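Local coordinates for putative transcriptional regulator, sugar-binding family (Arthrobacter aurescens, PDB 3NZE), which probably regulates transcription as a SorC-family protein, likely binding DNA and a sugar effector, at residues Ala185-Gly190 / Phe197-Ser202. Numbering follows the deposited sequence.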
ATOM      1  N   ALA A 185      -1.867  10.008  19.853  1.00 37.60           N
ATOM      2  CA  ALA A 185      -3.069  10.212  20.659  1.00 43.61           C
ATOM      3  C   ALA A 185      -4.108   9.118  20.427  1.00 47.67           C
ATOM      4  O   ALA A 185      -4.857   8.761  21.333  1.00 52.14           O
ATOM      5  CB  ALA A 185      -3.673  11.583  20.368  1.00 41.51           C
ATOM      6  N   ASP A 186      -4.143   8.583  19.211  1.00 42.46           N
ATOM      7  CA  ASP A 186      -5.146   7.589  18.839  1.00 36.84           C
ATOM      8  C   ASP A 186      -4.575   6.174  18.687  1.00 39.17           C
ATOM      9  O   ASP A 186      -5.218   5.312  18.089  1.00 34.58           O
ATOM     10  CB  ASP A 186      -5.837   8.007  17.537  1.00 35.67           C
ATOM     11  CG  ASP A 186      -6.614   9.303  17.673  1.00 40.38           C
ATOM     12  OD1 ASP A 186      -6.625  10.098  16.709  1.00 36.48           O
ATOM     13  OD2 ASP A 186      -7.215   9.529  18.741  1.00 42.78           O
ATOM     14  N   ASP A 187      -3.387   5.940  19.245  1.00 35.24           N
ATOM     15  CA  ASP A 187      -2.671   4.664  19.107  1.00 37.07           C
ATOM     16  C   ASP A 187      -2.544   4.212  17.650  1.00 31.80           C
ATOM     17  O   ASP A 187      -2.657   3.021  17.353  1.00 26.97           O
ATOM     18  CB  ASP A 187      -3.316   3.544  19.940  1.00 42.13           C
ATOM     19  CG  ASP A 187      -2.426   2.296  20.038  1.00 53.16           C
ATOM     20  OD1 ASP A 187      -1.573   2.262  20.951  1.00 64.18           O
ATOM     21  OD2 ASP A 187      -2.567   1.356  19.210  1.00 42.77           O
ATOM     22  N   VAL A 188      -2.312   5.159  16.745  1.00 28.03           N
ATOM     23  CA  VAL A 188      -2.140   4.817  15.333  1.00 26.13           C
ATOM     24  C   VAL A 188      -0.770   4.175  15.117  1.00 26.02           C
ATOM     25  O   VAL A 188       0.227   4.647  15.663  1.00 23.86           O
ATOM     26  CB  VAL A 188      -2.301   6.058  14.442  1.00 26.05           C
ATOM     27  CG1 VAL A 188      -1.921   5.738  12.987  1.00 20.31           C
ATOM     28  CG2 VAL A 188      -3.727   6.585  14.537  1.00 24.81           C
ATOM     29  N   VAL A 189      -0.718   3.091  14.342  1.00 20.64           N
ATOM     30  CA  VAL A 189       0.552   2.398  14.111  1.00 19.43           C
ATOM     31  C   VAL A 189       1.008   2.437  12.652  1.00 23.23           C
ATOM     32  O   VAL A 189       2.152   2.105  12.351  1.00 21.97           O
ATOM     33  CB  VAL A 189       0.533   0.925  14.606  1.00 22.09           C
ATOM     34  CG1 VAL A 189       0.269   0.885  16.103  1.00 23.42           C
ATOM     35  CG2 VAL A 189      -0.513   0.121  13.874  1.00 21.14           C
ATOM     36  N   GLY A 190       0.124   2.847  11.748  1.00 19.19           N
ATOM     37  CA  GLY A 190       0.453   2.800  10.336  1.00 18.78           C
ATOM     38  C   GLY A 190      -0.704   3.144   9.424  1.00 22.00           C
ATOM     39  O   GLY A 190      -1.769   3.574   9.876  1.00 18.62           O
ATOM     40  N   PHE A 197      -4.636   3.176  10.789  1.00 17.82           N
ATOM     41  CA  PHE A 197      -5.254   2.181  11.673  1.00 18.77           C
ATOM     42  C   PHE A 197      -4.454   2.006  12.962  1.00 21.20           C
ATOM     43  O   PHE A 197      -3.286   2.406  13.036  1.00 19.91           O
ATOM     44  CB  PHE A 197      -5.359   0.846  10.951  1.00 20.05           C
ATOM     45  CG  PHE A 197      -4.095   0.443  10.253  1.00 19.61           C
ATOM     46  CD1 PHE A 197      -2.994   0.013  10.978  1.00 18.38           C
ATOM     47  CD2 PHE A 197      -3.995   0.526   8.870  1.00 19.34           C
ATOM     48  CE1 PHE A 197      -1.816  -0.359  10.341  1.00 16.76           C
ATOM     49  CE2 PHE A 197      -2.818   0.166   8.218  1.00 18.66           C
ATOM     50  CZ  PHE A 197      -1.724  -0.280   8.962  1.00 17.17           C
ATOM     51  N   ARG A 198      -5.090   1.403  13.970  1.00 20.87           N
ATOM     52  CA  ARG A 198      -4.463   1.136  15.269  1.00 20.90           C
ATOM     53  C   ARG A 198      -3.853  -0.266  15.288  1.00 21.71           C
ATOM     54  O   ARG A 198      -3.964  -1.009  14.315  1.00 21.76           O
ATOM     55  CB  ARG A 198      -5.489   1.281  16.406  1.00 20.08           C
ATOM     56  CG  ARG A 198      -6.173   2.653  16.450  1.00 24.07           C
ATOM     57  CD  ARG A 198      -7.124   2.756  17.654  1.00 26.79           C
ATOM     58  NE  ARG A 198      -7.853   4.023  17.683  1.00 24.04           N
ATOM     59  CZ  ARG A 198      -8.959   4.272  16.988  1.00 28.43           C
ATOM     60  NH1 ARG A 198      -9.484   3.339  16.197  1.00 27.09           N
ATOM     61  NH2 ARG A 198      -9.549   5.458  17.084  1.00 32.14           N
ATOM     62  N   SER A 199      -3.216  -0.638  16.394  1.00 22.96           N
ATOM     63  CA  SER A 199      -2.573  -1.950  16.476  1.00 28.67           C
ATOM     64  C   SER A 199      -3.571  -3.091  16.300  1.00 23.58           C
ATOM     65  O   SER A 199      -3.221  -4.150  15.776  1.00 29.31           O
ATOM     66  CB  SER A 199      -1.806  -2.116  17.794  1.00 35.58           C
ATOM     67  OG  SER A 199      -2.675  -2.049  18.914  1.00 37.68           O
ATOM     68  N   ASP A 200      -4.809  -2.870  16.730  1.00 26.76           N
ATOM     69  CA  ASP A 200      -5.848  -3.890  16.617  1.00 29.36           C
ATOM     70  C   ASP A 200      -6.550  -3.842  15.264  1.00 26.42           C
ATOM     71  O   ASP A 200      -7.534  -4.555  15.043  1.00 26.15           O
ATOM     72  CB  ASP A 200      -6.875  -3.757  17.754  1.00 27.16           C
ATOM     73  CG  ASP A 200      -7.717  -2.490  17.646  1.00 28.41           C
ATOM     74  OD1 ASP A 200      -7.423  -1.639  16.774  1.00 28.18           O
ATOM     75  OD2 ASP A 200      -8.684  -2.351  18.432  1.00 29.25           O
ATOM     76  N   GLY A 201      -6.042  -2.996  14.368  1.00 24.14           N
ATOM     77  CA  GLY A 201      -6.578  -2.884  13.021  1.00 26.85           C
ATOM     78  C   GLY A 201      -7.741  -1.916  12.853  1.00 25.11           C
ATOM     79  O   GLY A 201      -8.198  -1.677  11.734  1.00 28.78           O
ATOM     80  N   SER A 202      -8.232  -1.356  13.955  1.00 24.38           N
ATOM     81  CA  SER A 202      -9.393  -0.466  13.879  1.00 24.03           C
ATOM     82  C   SER A 202      -9.029   0.877  13.251  1.00 27.15           C
ATOM     83  O   SER A 202      -7.895   1.345  13.382  1.00 22.06           O
ATOM     84  CB  SER A 202     -10.023  -0.260  15.261  1.00 27.70           C
ATOM     85  OG  SER A 202      -9.130   0.375  16.159  1.00 27.01           O
TER
HETATM   86  O   HOH W   1      -8.586   7.045  19.319  1.00 35.78           O
HETATM   87  O   HOH W   2      -5.069  -0.721  19.454  1.00 34.61           O
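A chi1 of 47° sets CG of Phe197 between its backbone N and carbonyl carbon, and the ring then lies across Gly190. Arg198, its chain extended from CG to NE, runs alongside the backbone of Asp186 and Asp187. Phe197 and Arg198 lie in the second strand of a beta hairpin, strands 188-192 and 195-198, whose first strand also pairs antiparallel with strand 153-160. Val189 N gives a nearly straight bond to Phe197 O (3.0 Å), in the carbonyl plane, and Phe197 N returns a more bent one to Gly190 O (3.0 Å), tilted 28° from that carbonyl's plane. Gly190 O sits over the Phe197 ring centre, 3.7 Å above its plane, and Phe197 CZ comes within 3.6 Å of Gly190 C. Glycine suits the place because a CB there would press against the ring. At the ring edge lies Val189 CG2, 3.8 Å from Phe197 CE1; CG1 of Val189 packs against Ser199, so the beta-branched residue covers two neighbours. An alanine in place of Phe197 would probably strip the cover from the Gly190 peptide and leave Val189 CG2 without its aromatic neighbour. Asp187, with positive phi, closes helix 177-185 in a Schellman motif, and water links its OD2 to Ser199 OG. Arg198 NH2 bonds to Asp204 O and, through a water in the guanidinium plane, reaches Asp186 OD2. Arg198 NH1 donates to Ser202 OG (3.0 Å). Within the type I turn from Arg198 to Gly201, Asp200 OD1 forms an Asx turn with Ser202 N and takes Ser202 OG on its syn lone pair at 2.7 Å.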